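Local structure of acetyl xylan esterase (Metagenome, 6XYC) at residues D93-I98 with D147-L152; K40-I45 with P112-I117; A164-F169 with L223-D228; A65-A70 with D274-F279. The protein hydrolyses acetyl and feruloyl esters on complex natural xylans, as a bifunctional carbohydrate esterase of the alpha/beta hydrolase clan. All coordinates share one frame; numbering follows the deposited sequence.

Overall arrangement
Following the chain from the N terminus, the first contact to open is contact 2, on strand 39-45; helix 56-69 then opens contact 4, and helix 89-103 opens contact 1. Strand 114-120 closes contact 2 by pairing in parallel with strand 39-45, and the loop 147-152 closes contact 1, so these two cross. Contact 3 follows contact 1 in series, joining strands 164-168 and 222-227 of the same sheet. Only with helix 269-284 does contact 4 close; it spans contacts 1 and 3 and crosses contact 2. Contacts 2 and 3 meet where strands 114-120 and 164-168 run side by side, contact 1 packs on contact 2 through Val94 and Ile98, and contact 4 rests on both strand pairs through Leu67, Phe278 and Phe279.

Contact 1 of 4, residues D93-I98 with D147-L152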
loop_
_atom_site.group_PDB
_atom_site.type_symbol
_atom_site.label_atom_id
_atom_site.label_comp_id
_atom_site.label_asym_id
_atom_site.label_seq_id
_atom_site.Cartn_x
_atom_site.Cartn_y
_atom_site.Cartn_z
ATOM N N ASP A 93 9.710 4.703 3.293
ATOM C CA ASP A 93 10.073 3.290 3.314
ATOM C C ASP A 93 9.509 2.569 2.100
ATOM O O ASP A 93 10.223 1.835 1.409
ATOM C CB ASP A 93 9.569 2.649 4.606
ATOM C CG ASP A 93 10.339 3.117 5.825
ATOM O OD1 ASP A 93 11.408 3.734 5.654
ATOM O OD2 ASP A 93 9.872 2.872 6.962
ATOM N N VAL A 94 8.220 2.772 1.824
ATOM C CA VAL A 94 7.589 2.141 0.668
ATOM C C VAL A 94 8.316 2.540 -0.610
ATOM O O VAL A 94 8.632 1.696 -1.455
ATOM C CB VAL A 94 6.096 2.510 0.602
ATOM C CG1 VAL A 94 5.475 1.944 -0.673
ATOM C CG2 VAL A 94 5.370 2.012 1.837
ATOM N N LYS A 95 8.601 3.837 -0.771
ATOM C CA LYS A 95 9.269 4.295 -1.985
ATOM C C LYS A 95 10.633 3.633 -2.139
ATOM O O LYS A 95 11.017 3.229 -3.242
ATOM C CB LYS A 95 9.401 5.820 -1.957
ATOM C CG LYS A 95 8.065 6.560 -1.908
ATOM C CD LYS A 95 7.429 6.700 -3.287
ATOM C CE LYS A 95 6.089 7.413 -3.199
ATOM N NZ LYS A 95 5.633 7.951 -4.517
ATOM N N ALA A 96 11.370 3.491 -1.037
ATOM C CA ALA A 96 12.675 2.845 -1.095
ATOM C C ALA A 96 12.540 1.384 -1.488
ATOM O O ALA A 96 13.356 0.857 -2.250
ATOM C CB ALA A 96 13.385 2.967 0.255
ATOM N N ALA A 97 11.512 0.708 -0.978
ATOM C CA ALA A 97 11.295 -0.679 -1.368
ATOM C C ALA A 97 11.000 -0.785 -2.858
ATOM O O ALA A 97 11.505 -1.688 -3.532
ATOM C CB ALA A 97 10.142 -1.283 -0.562
ATOM N N ILE A 98 10.170 0.121 -3.384
ATOM C CA ILE A 98 9.852 0.118 -4.809
ATOM C C ILE A 98 11.120 0.304 -5.634
ATOM O O ILE A 98 11.351 -0.400 -6.624
ATOM C CB ILE A 98 8.818 1.213 -5.127
ATOM C CG1 ILE A 98 7.463 0.887 -4.500
ATOM C CG2 ILE A 98 8.685 1.374 -6.630
ATOM C CD1 ILE A 98 6.548 2.079 -4.392
ATOM N N ASP A 147 8.648 15.286 2.877
ATOM C CA ASP A 147 9.420 14.666 1.807
ATOM C C ASP A 147 8.871 13.262 1.575
ATOM O O ASP A 147 9.074 12.363 2.397
ATOM C CB ASP A 147 10.900 14.636 2.191
ATOM C CG ASP A 147 11.776 14.020 1.125
ATOM O OD1 ASP A 147 11.252 13.623 0.064
ATOM O OD2 ASP A 147 13.000 13.937 1.354
ATOM N N ILE A 148 8.176 13.076 0.454
ATOM C CA ILE A 148 7.518 11.806 0.164
ATOM C C ILE A 148 8.508 10.809 -0.427
ATOM O O ILE A 148 8.616 9.671 0.041
ATOM C CB ILE A 148 6.321 12.040 -0.779
ATOM C CG1 ILE A 148 5.248 12.883 -0.083
ATOM C CG2 ILE A 148 5.753 10.716 -1.267
ATOM C CD1 ILE A 148 4.759 12.326 1.224
ATOM N N GLU A 149 9.241 11.220 -1.464
ATOM C CA GLU A 149 10.192 10.322 -2.114
ATOM C C GLU A 149 11.267 9.854 -1.141
ATOM O O GLU A 149 11.602 8.665 -1.101
ATOM C CB GLU A 149 10.824 11.024 -3.316
ATOM C CG GLU A 149 11.939 10.249 -3.986
ATOM C CD GLU A 149 11.429 9.065 -4.789
ATOM O OE1 GLU A 149 10.195 8.922 -4.921
ATOM O OE2 GLU A 149 12.270 8.289 -5.299
ATOM N N GLY A 150 11.829 10.771 -0.361
ATOM C CA GLY A 150 12.873 10.421 0.582
ATOM C C GLY A 150 14.199 10.124 -0.100
ATOM O O GLY A 150 14.348 10.165 -1.325
ATOM N N SER A 151 15.185 9.813 0.742
ATOM C CA SER A 151 16.551 9.567 0.298
ATOM C C SER A 151 17.102 8.261 0.861
ATOM O O SER A 151 18.322 8.099 0.963
ATOM C CB SER A 151 17.479 10.710 0.710
ATOM O OG SER A 151 17.280 11.876 -0.071
ATOM N N LEU A 152 16.237 7.317 1.202
ATOM C CA LEU A 152 16.676 6.093 1.848
ATOM C C LEU A 152 17.306 5.134 0.848
ATOM O O LEU A 152 16.803 4.942 -0.265
ATOM C CB LEU A 152 15.493 5.413 2.535
ATOM C CG LEU A 152 14.854 6.036 3.773
ATOM C CD1 LEU A 152 13.763 5.100 4.273
ATOM C CD2 LEU A 152 15.887 6.294 4.844
HETATM O O HOH W 1 7.645 9.713 -5.364
#
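Ala96 and Leu152 make the apolar part of this contact, the CB methyl of Ala96 lying 4.0 Å from CB of Leu152. From there the leucine reaches back along the helix to Asp93, and its CD1 comes within 3.1 Å of Asp93 OD1, a tight approach of a methyl to a carboxylate oxygen. That oxygen finds its polar partners elsewhere, in a salt bridge to Arg80 and a hydrogen bond from His25.

The second group of contacts is made by the aliphatic stem of Lys95. Its chain bends at chi2 (-82°) and then runs out straight, which carries it past the backbone of the loop: CB lies 3.7 Å from Glu149 O, and CE packs on CG2 of Ile148 at 3.8 Å.

Polar links complete the contact. A water stands 2.8 Å from Lys95 NZ and 2.7 Å from Glu149 OE1, joining two opposite charges that do not touch directly; Thr133 also bonds to the ammonium, and Ser160 and Arg99 hold the glutamate. A leucine here has no ammonium, so the water and Thr133 would probably be left without this partner and the water link to Glu149 broken, although Arg99 would still face the carboxylate. Within the loop, Gly150 N donates to Asp147 OD1 at 2.9 Å, approaching from above the carboxylate plane and forming an Asx motif.

Through Val94 and Ile98, helix 89-103 packs on strand 39-45, while Lys95 and Ala96 face the loop 147-152, which forms an outer layer over one of the sheet-flanking helices of an alpha/beta hydrolase fold.

Contact 2 of 4, residues K40-I45 with P112-I117; sequences KAIIII and PSFIGI
The ring of Phe114 meets Ile42 at its edge, where CD1 of the isoleucine lies near the ring plane, 3.8 Å from CE2. Lys40 CB and Ala41 O approach the ring obliquely, and the lysine stem crosses the phenylalanine side chain at about a right angle, with CD 3.5 Å from Phe114 CB. Gly116 leaves room for Ile42: a side chain at this position would run into Ile42 CD1.

The two strands are parallel. Ala41 N donates to Phe114 O at 3.1 Å, Gly116 N to Ala41 O, and Ile43 N to Gly116 O at 2.8 Å, the first and last of these nearly straight at 172°.

On the face that carries Ala41, Ile43, Ile115 and Ile117, away from Ile42, Ile43 CD1 packs on Ile115 CG2 at 3.8 Å. CG1 of Ile117 stands anti to its backbone N (chi1 -165°), which brings CD1 within 4.0 Å of Ile45 CD1. Cutting Ile117 back to alanine would probably open a gap beside Ile45 and Ile43, under Val94 of helix 89-103.

Polar bonding across the strand pair is thus confined to the backbone, while hydrocarbon faces both helix layers, as expected for central strands of an alpha/beta hydrolase sheet.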
loop_
_atom_site.group_PDB
_atom_site.type_symbol
_atom_site.label_atom_id
_atom_site.label_comp_id
_atom_site.label_asym_id
_atom_site.label_seq_id
_atom_site.Cartn_x
_atom_site.Cartn_y
_atom_site.Cartn_z
ATOM N N LYS A 40 6.077 -10.353 -13.759
ATOM C CA LYS A 40 5.558 -9.073 -13.299
ATOM C C LYS A 40 5.354 -9.121 -11.788
ATOM O O LYS A 40 5.120 -10.183 -11.204
ATOM C CB LYS A 40 4.245 -8.746 -14.016
ATOM C CG LYS A 40 4.264 -9.081 -15.507
ATOM C CD LYS A 40 4.080 -7.844 -16.391
ATOM C CE LYS A 40 4.411 -8.149 -17.846
ATOM N NZ LYS A 40 3.234 -7.985 -18.748
ATOM N N ALA A 41 5.461 -7.959 -11.146
ATOM C CA ALA A 41 5.611 -7.910 -9.700
ATOM C C ALA A 41 4.466 -7.164 -9.026
ATOM O O ALA A 41 3.926 -6.186 -9.559
ATOM C CB ALA A 41 6.942 -7.252 -9.305
ATOM N N ILE A 42 4.110 -7.639 -7.831
ATOM C CA ILE A 42 3.138 -6.977 -6.964
ATOM C C ILE A 42 3.782 -6.793 -5.596
ATOM O O ILE A 42 4.216 -7.775 -4.976
ATOM C CB ILE A 42 1.834 -7.778 -6.823
ATOM C CG1 ILE A 42 1.230 -8.086 -8.198
ATOM C CG2 ILE A 42 0.840 -7.015 -5.943
ATOM C CD1 ILE A 42 0.748 -6.873 -8.957
ATOM N N ILE A 43 3.835 -5.549 -5.122
ATOM C CA ILE A 43 4.288 -5.245 -3.769
ATOM C C ILE A 43 3.079 -5.256 -2.844
ATOM O O ILE A 43 2.043 -4.650 -3.147
ATOM C CB ILE A 43 5.008 -3.890 -3.723
ATOM C CG1 ILE A 43 6.332 -3.979 -4.492
ATOM C CG2 ILE A 43 5.256 -3.466 -2.282
ATOM C CD1 ILE A 43 6.969 -2.642 -4.783
ATOM N N ILE A 44 3.193 -5.963 -1.720
ATOM C CA ILE A 44 2.081 -6.054 -0.782
ATOM C C ILE A 44 2.519 -5.531 0.577
ATOM O O ILE A 44 3.679 -5.675 0.982
ATOM C CB ILE A 44 1.533 -7.494 -0.664
ATOM C CG1 ILE A 44 2.506 -8.414 0.074
ATOM C CG2 ILE A 44 1.236 -8.067 -2.047
ATOM C CD1 ILE A 44 1.933 -9.808 0.343
ATOM N N ILE A 45 1.567 -4.939 1.299
ATOM C CA ILE A 45 1.860 -4.241 2.550
ATOM C C ILE A 45 0.797 -4.593 3.582
ATOM O O ILE A 45 -0.400 -4.390 3.343
ATOM C CB ILE A 45 1.915 -2.711 2.367
ATOM C CG1 ILE A 45 2.776 -2.328 1.161
ATOM C CG2 ILE A 45 2.435 -2.049 3.655
ATOM C CD1 ILE A 45 2.688 -0.848 0.828
ATOM N N PRO A 112 10.312 -5.696 -14.667
ATOM C CA PRO A 112 9.977 -4.382 -14.100
ATOM C C PRO A 112 9.046 -3.537 -14.957
ATOM O O PRO A 112 8.831 -2.367 -14.626
ATOM C CB PRO A 112 11.351 -3.706 -13.976
ATOM C CG PRO A 112 12.135 -4.269 -15.130
ATOM C CD PRO A 112 11.652 -5.703 -15.293
ATOM N N SER A 113 8.496 -4.072 -16.053
ATOM C CA SER A 113 7.547 -3.312 -16.861
ATOM C C SER A 113 6.190 -3.173 -16.184
ATOM O O SER A 113 5.384 -2.343 -16.611
ATOM C CB SER A 113 7.375 -3.969 -18.231
ATOM O OG SER A 113 6.767 -5.245 -18.125
ATOM N N PHE A 114 5.922 -3.965 -15.147
ATOM C CA PHE A 114 4.716 -3.808 -14.346
ATOM C C PHE A 114 5.045 -4.073 -12.887
ATOM O O PHE A 114 5.486 -5.172 -12.536
ATOM C CB PHE A 114 3.604 -4.752 -14.810
ATOM C CG PHE A 114 2.306 -4.542 -14.091
ATOM C CD1 PHE A 114 1.444 -3.529 -14.478
ATOM C CD2 PHE A 114 1.956 -5.336 -13.008
ATOM C CE1 PHE A 114 0.252 -3.325 -13.816
ATOM C CE2 PHE A 114 0.761 -5.136 -12.341
ATOM C CZ PHE A 114 -0.094 -4.131 -12.748
ATOM N N ILE A 115 4.834 -3.069 -12.044
ATOM C CA ILE A 115 4.946 -3.211 -10.595
ATOM C C ILE A 115 3.660 -2.645 -10.013
ATOM O O ILE A 115 3.497 -1.422 -9.929
ATOM C CB ILE A 115 6.169 -2.494 -10.019
ATOM C CG1 ILE A 115 7.447 -3.017 -10.676
ATOM C CG2 ILE A 115 6.240 -2.686 -8.511
ATOM C CD1 ILE A 115 8.727 -2.363 -10.167
ATOM N N GLY A 116 2.743 -3.524 -9.617
ATOM C CA GLY A 116 1.570 -3.109 -8.882
ATOM C C GLY A 116 1.828 -3.082 -7.391
ATOM O O GLY A 116 2.856 -3.552 -6.903
ATOM N N ILE A 117 0.871 -2.522 -6.658
ATOM C CA ILE A 117 1.007 -2.394 -5.211
ATOM C C ILE A 117 -0.369 -2.551 -4.577
ATOM O O ILE A 117 -1.379 -2.087 -5.116
ATOM C CB ILE A 117 1.677 -1.056 -4.831
ATOM C CG1 ILE A 117 2.143 -1.086 -3.379
ATOM C CG2 ILE A 117 0.736 0.112 -5.072
ATOM C CD1 ILE A 117 3.136 0.001 -3.017
#

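Contact 3 of 4, residues A164-F169 with L223-D228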
loop_
_atom_site.group_PDB
_atom_site.type_symbol
_atom_site.label_atom_id
_atom_site.label_comp_id
_atom_site.label_asym_id
_atom_site.label_seq_id
_atom_site.Cartn_x
_atom_site.Cartn_y
_atom_site.Cartn_z
ATOM N N ALA A 164 -0.335 0.226 -10.812
ATOM C CA ALA A 164 -1.722 -0.065 -10.475
ATOM C C ALA A 164 -1.797 -0.281 -8.973
ATOM O O ALA A 164 -0.804 -0.663 -8.341
ATOM C CB ALA A 164 -2.241 -1.297 -11.227
ATOM N N VAL A 165 -2.971 -0.029 -8.406
ATOM C CA VAL A 165 -3.157 -0.071 -6.962
ATOM C C VAL A 165 -4.410 -0.870 -6.648
ATOM O O VAL A 165 -5.441 -0.707 -7.308
ATOM C CB VAL A 165 -3.268 1.343 -6.358
ATOM C CG1 VAL A 165 -3.537 1.261 -4.853
ATOM C CG2 VAL A 165 -2.017 2.162 -6.651
ATOM N N VAL A 166 -4.329 -1.729 -5.636
ATOM C CA VAL A 166 -5.506 -2.351 -5.032
ATOM C C VAL A 166 -5.520 -1.969 -3.558
ATOM O O VAL A 166 -4.586 -2.297 -2.811
ATOM C CB VAL A 166 -5.520 -3.875 -5.208
ATOM C CG1 VAL A 166 -6.691 -4.474 -4.437
ATOM C CG2 VAL A 166 -5.619 -4.230 -6.679
ATOM N N ASP A 167 -6.579 -1.275 -3.146
ATOM C CA ASP A 167 -6.706 -0.706 -1.808
ATOM C C ASP A 167 -7.765 -1.508 -1.060
ATOM O O ASP A 167 -8.962 -1.406 -1.359
ATOM C CB ASP A 167 -7.066 0.775 -1.905
ATOM C CG ASP A 167 -7.668 1.330 -0.640
ATOM O OD1 ASP A 167 -7.435 0.776 0.452
ATOM O OD2 ASP A 167 -8.384 2.351 -0.741
ATOM N N TRP A 168 -7.321 -2.323 -0.100
ATOM C CA TRP A 168 -8.233 -3.086 0.748
ATOM C C TRP A 168 -8.539 -2.259 1.997
ATOM O O TRP A 168 -7.688 -2.124 2.879
ATOM C CB TRP A 168 -7.647 -4.436 1.152
ATOM C CG TRP A 168 -7.367 -5.437 0.071
ATOM C CD1 TRP A 168 -6.231 -5.531 -0.672
ATOM C CD2 TRP A 168 -8.215 -6.518 -0.351
ATOM N NE1 TRP A 168 -6.319 -6.596 -1.540
ATOM C CE2 TRP A 168 -7.528 -7.213 -1.367
ATOM C CE3 TRP A 168 -9.491 -6.962 0.026
ATOM C CZ2 TRP A 168 -8.076 -8.321 -2.017
ATOM C CZ3 TRP A 168 -10.031 -8.061 -0.626
ATOM C CH2 TRP A 168 -9.323 -8.732 -1.627
ATOM N N PHE A 169 -9.757 -1.728 2.073
ATOM C CA PHE A 169 -10.291 -0.990 3.227
ATOM C C PHE A 169 -9.241 -0.129 3.939
ATOM O O PHE A 169 -9.057 -0.205 5.154
ATOM C CB PHE A 169 -10.996 -1.935 4.233
ATOM C CG PHE A 169 -10.249 -3.236 4.544
ATOM C CD1 PHE A 169 -10.569 -4.417 3.880
ATOM C CD2 PHE A 169 -9.276 -3.289 5.539
ATOM C CE1 PHE A 169 -9.907 -5.605 4.165
ATOM C CE2 PHE A 169 -8.609 -4.478 5.820
ATOM C CZ PHE A 169 -8.929 -5.637 5.137
ATOM N N LEU A 223 -8.192 -0.195 -7.767
ATOM C CA LEU A 223 -9.312 -1.014 -7.330
ATOM C C LEU A 223 -9.442 -0.867 -5.821
ATOM O O LEU A 223 -8.463 -1.050 -5.087
ATOM C CB LEU A 223 -9.106 -2.482 -7.709
ATOM C CG LEU A 223 -10.156 -3.476 -7.200
ATOM C CD1 LEU A 223 -11.488 -3.300 -7.886
ATOM C CD2 LEU A 223 -9.640 -4.901 -7.391
ATOM N N ILE A 224 -10.642 -0.526 -5.365
ATOM C CA ILE A 224 -10.926 -0.293 -3.952
ATOM C C ILE A 224 -11.919 -1.352 -3.492
ATOM O O ILE A 224 -12.962 -1.546 -4.130
ATOM C CB ILE A 224 -11.491 1.119 -3.713
ATOM C CG1 ILE A 224 -10.588 2.185 -4.336
ATOM C CG2 ILE A 224 -11.681 1.368 -2.222
ATOM C CD1 ILE A 224 -11.295 3.499 -4.571
ATOM N N ILE A 225 -11.604 -2.024 -2.388
ATOM C CA ILE A 225 -12.445 -3.081 -1.839
ATOM C C ILE A 225 -12.670 -2.783 -0.362
ATOM O O ILE A 225 -11.705 -2.597 0.390
ATOM C CB ILE A 225 -11.804 -4.468 -2.023
ATOM C CG1 ILE A 225 -11.396 -4.683 -3.481
ATOM C CG2 ILE A 225 -12.768 -5.554 -1.583
ATOM C CD1 ILE A 225 -10.600 -5.933 -3.728
ATOM N N HIS A 226 -13.938 -2.746 0.056
ATOM C CA HIS A 226 -14.264 -2.368 1.425
ATOM C C HIS A 226 -15.551 -3.052 1.858
ATOM O O HIS A 226 -16.545 -3.040 1.122
ATOM C CB HIS A 226 -14.395 -0.847 1.551
ATOM C CG HIS A 226 -14.078 -0.321 2.915
ATOM N ND1 HIS A 226 -13.179 0.702 3.123
ATOM C CD2 HIS A 226 -14.548 -0.666 4.137
ATOM C CE1 HIS A 226 -13.099 0.957 4.419
ATOM N NE2 HIS A 226 -13.919 0.140 5.056
ATOM N N GLY A 227 -15.522 -3.647 3.049
ATOM C CA GLY A 227 -16.710 -4.292 3.586
ATOM C C GLY A 227 -17.665 -3.261 4.167
ATOM O O GLY A 227 -17.264 -2.335 4.873
ATOM N N ASP A 228 -18.949 -3.423 3.852
ATOM C CA ASP A 228 -19.942 -2.470 4.338
ATOM C C ASP A 228 -20.290 -2.679 5.809
ATOM O O ASP A 228 -21.150 -1.961 6.334
ATOM C CB ASP A 228 -21.204 -2.509 3.455
ATOM C CG ASP A 228 -22.008 -3.790 3.597
ATOM O OD1 ASP A 228 -21.838 -4.535 4.583
ATOM O OD2 ASP A 228 -22.851 -4.025 2.703
#
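Ile225 lies alongside Trp168, and its side chain can be followed over the indole. CB stands 4.0 Å from Trp168 CE3, at the start of the six-membered ring. CG2, anti to the backbone N, moves on to CZ3 of the same ring at 3.8 Å. The other branch ends in CD1, which sits 3.7 Å from the centroid of the six-membered ring and 10° off its normal, a CH-pi contact over the face; CD1 also reaches Val166 CG1 at 4.2 Å.

Beneath these side chains the strands run parallel, as neighbours in the central sheet of an alpha/beta hydrolase. Leu223 N donates to Val165 O, Asp167 N to Leu223 O at 2.7 Å, Ile225 N to Asp167 O, and Phe169 N to Ile225 O.

Where strand 164-168 ends, Phe169 CB covers the His226 ring, 3.5 Å from its centroid and 5° off the normal. Ser238 and Val233 bond to the two ring nitrogens of His226 and so fix its rotation. The Phe169 ring meets His262 and touches Asp230, which with Ser121 probably form the Ser-His-Asp triad; Ser121 and His262 line the pocket of the bound sulfonyl fluoride inhibitor.

Contact 4 of 4, residues A65-A70 with D274-F279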
loop_
_atom_site.group_PDB
_atom_site.type_symbol
_atom_site.label_atom_id
_atom_site.label_comp_id
_atom_site.label_asym_id
_atom_site.label_seq_id
_atom_site.Cartn_x
_atom_site.Cartn_y
_atom_site.Cartn_z
ATOM N N ALA A 65 -0.823 -15.929 -1.744
ATOM C CA ALA A 65 -1.084 -17.095 -2.579
ATOM C C ALA A 65 -1.878 -16.754 -3.834
ATOM O O ALA A 65 -1.448 -17.144 -4.930
ATOM C CB ALA A 65 -1.797 -18.177 -1.760
ATOM N N PRO A 66 -3.020 -16.056 -3.764
ATOM C CA PRO A 66 -3.749 -15.761 -5.016
ATOM C C PRO A 66 -2.901 -15.025 -6.038
ATOM O O PRO A 66 -2.981 -15.322 -7.237
ATOM C CB PRO A 66 -4.947 -14.922 -4.544
ATOM C CG PRO A 66 -4.578 -14.443 -3.153
ATOM C CD PRO A 66 -3.696 -15.509 -2.575
ATOM N N LEU A 67 -2.079 -14.074 -5.593
ATOM C CA LEU A 67 -1.213 -13.347 -6.515
ATOM C C LEU A 67 -0.208 -14.276 -7.182
ATOM O O LEU A 67 0.030 -14.179 -8.391
ATOM C CB LEU A 67 -0.491 -12.225 -5.773
ATOM C CG LEU A 67 -1.407 -11.116 -5.249
ATOM C CD1 LEU A 67 -0.610 -10.076 -4.458
ATOM C CD2 LEU A 67 -2.154 -10.464 -6.393
ATOM N N LEU A 68 0.396 -15.184 -6.414
ATOM C CA LEU A 68 1.342 -16.129 -7.000
ATOM C C LEU A 68 0.654 -17.048 -8.002
ATOM O O LEU A 68 1.177 -17.288 -9.097
ATOM C CB LEU A 68 2.016 -16.941 -5.889
ATOM C CG LEU A 68 2.985 -16.132 -5.022
ATOM C CD1 LEU A 68 3.255 -16.821 -3.697
ATOM C CD2 LEU A 68 4.288 -15.873 -5.781
ATOM N N LYS A 69 -0.523 -17.564 -7.648
ATOM C CA LYS A 69 -1.256 -18.439 -8.558
ATOM C C LYS A 69 -1.651 -17.713 -9.837
ATOM O O LYS A 69 -1.784 -18.343 -10.892
ATOM C CB LYS A 69 -2.501 -18.995 -7.860
ATOM C CG LYS A 69 -2.213 -20.029 -6.783
ATOM C CD LYS A 69 -2.817 -19.619 -5.442
ATOM C CE LYS A 69 -4.129 -20.342 -5.154
ATOM N NZ LYS A 69 -4.926 -19.644 -4.113
ATOM N N ALA A 70 -1.844 -16.395 -9.766
ATOM C CA ALA A 70 -2.146 -15.590 -10.943
ATOM C C ALA A 70 -0.919 -15.318 -11.800
ATOM O O ALA A 70 -1.058 -14.776 -12.902
ATOM C CB ALA A 70 -2.775 -14.257 -10.522
ATOM N N ASP A 274 -11.222 -10.699 -7.951
ATOM C CA ASP A 274 -11.317 -9.303 -8.365
ATOM C C ASP A 274 -9.937 -8.660 -8.400
ATOM O O ASP A 274 -9.602 -7.942 -9.352
ATOM C CB ASP A 274 -12.240 -8.522 -7.426
ATOM C CG ASP A 274 -13.695 -8.934 -7.550
ATOM O OD1 ASP A 274 -14.116 -9.361 -8.645
ATOM O OD2 ASP A 274 -14.424 -8.808 -6.544
ATOM N N MET A 275 -9.114 -8.917 -7.376
ATOM C CA MET A 275 -7.793 -8.297 -7.321
ATOM C C MET A 275 -6.887 -8.844 -8.420
ATOM O O MET A 275 -6.200 -8.085 -9.107
ATOM C CB MET A 275 -7.150 -8.530 -5.951
ATOM C CG MET A 275 -5.655 -8.224 -5.922
ATOM S SD MET A 275 -4.861 -8.419 -4.308
ATOM C CE MET A 275 -5.171 -10.139 -3.972
ATOM N N THR A 276 -6.854 -10.170 -8.583
ATOM C CA THR A 276 -5.945 -10.762 -9.560
ATOM C C THR A 276 -6.406 -10.484 -10.984
ATOM O O THR A 276 -5.571 -10.288 -11.871
ATOM C CB THR A 276 -5.803 -12.270 -9.325
ATOM O OG1 THR A 276 -7.092 -12.889 -9.284
ATOM C CG2 THR A 276 -5.076 -12.533 -8.017
ATOM N N ASP A 277 -7.717 -10.447 -11.222
ATOM C CA ASP A 277 -8.214 -10.038 -12.531
ATOM C C ASP A 277 -7.802 -8.603 -12.837
ATOM O O ASP A 277 -7.336 -8.300 -13.943
ATOM C CB ASP A 277 -9.741 -10.185 -12.591
ATOM C CG ASP A 277 -10.187 -11.622 -12.804
ATOM O OD1 ASP A 277 -9.319 -12.496 -13.015
ATOM O OD2 ASP A 277 -11.410 -11.876 -12.759
ATOM N N PHE A 278 -7.957 -7.709 -11.856
ATOM C CA PHE A 278 -7.588 -6.308 -12.035
ATOM C C PHE A 278 -6.113 -6.175 -12.390
ATOM O O PHE A 278 -5.751 -5.555 -13.397
ATOM C CB PHE A 278 -7.929 -5.538 -10.755
ATOM C CG PHE A 278 -7.422 -4.125 -10.732
ATOM C CD1 PHE A 278 -8.122 -3.116 -11.384
ATOM C CD2 PHE A 278 -6.260 -3.796 -10.055
ATOM C CE1 PHE A 278 -7.663 -1.805 -11.368
ATOM C CE2 PHE A 278 -5.792 -2.487 -10.036
ATOM C CZ PHE A 278 -6.498 -1.490 -10.692
ATOM N N PHE A 279 -5.241 -6.769 -11.574
ATOM C CA PHE A 279 -3.810 -6.688 -11.843
ATOM C C PHE A 279 -3.472 -7.317 -13.184
ATOM O O PHE A 279 -2.615 -6.809 -13.916
ATOM C CB PHE A 279 -3.002 -7.364 -10.724
ATOM C CG PHE A 279 -2.745 -6.480 -9.533
ATOM C CD1 PHE A 279 -2.376 -5.153 -9.671
ATOM C CD2 PHE A 279 -2.857 -6.994 -8.249
ATOM C CE1 PHE A 279 -2.141 -4.358 -8.563
ATOM C CE2 PHE A 279 -2.621 -6.203 -7.144
ATOM C CZ PHE A 279 -2.264 -4.884 -7.298
#
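Met275 is the first residue of 274-279 to reach the other helix. Its chain leaves extended (chi1 166°) and bends only at chi3 (60°), which turns the methyl CE onto Leu67, 3.9 Å from CD2, with the two side chains crossing at about a right angle. The same methyl grazes Pro66 CG at 4.4 Å.

Thr276 comes next and lies nearest Leu67 in the backbone. Its methyl CG2 fits between the residues of the opposing turn, 3.6 Å from Pro66 O, 3.8 Å from Ala70 CB and 3.9 Å from Leu67 CD2. The absence of anything beyond CB in Ala70 is consistent with this close approach, and Pro66 O, beside which the methyl sits, already accepts a bond from Ala70 N in its own segment. The hydroxyl is turned back toward its own helix, where OG1 bonds to the carbonyl of Phe272, with that of Lys273 also within bonding reach, so the threonine shows its methyl to the neighbour and keeps its polar atom at home.

One turn further on, Phe279 brings CD2 to 4.0 Å from Leu67 CD2. That single leucine methyl therefore touches Met275, Thr276 and Phe279 in succession, and the packing between the helices is almost wholly of hydrocarbon.

The short helical segments approach to 9.7 Å between axes and cross at -40°. Both lie on the same side of the central sheet: Leu67 rests on Ile42 and Ile44 of strand 39-45, Phe279 on Ile42 and on Phe114 and Thr118 of strand 114-120, while Met275 and Phe278 extend the layer over Trp168 and Val166 of strand 164-168.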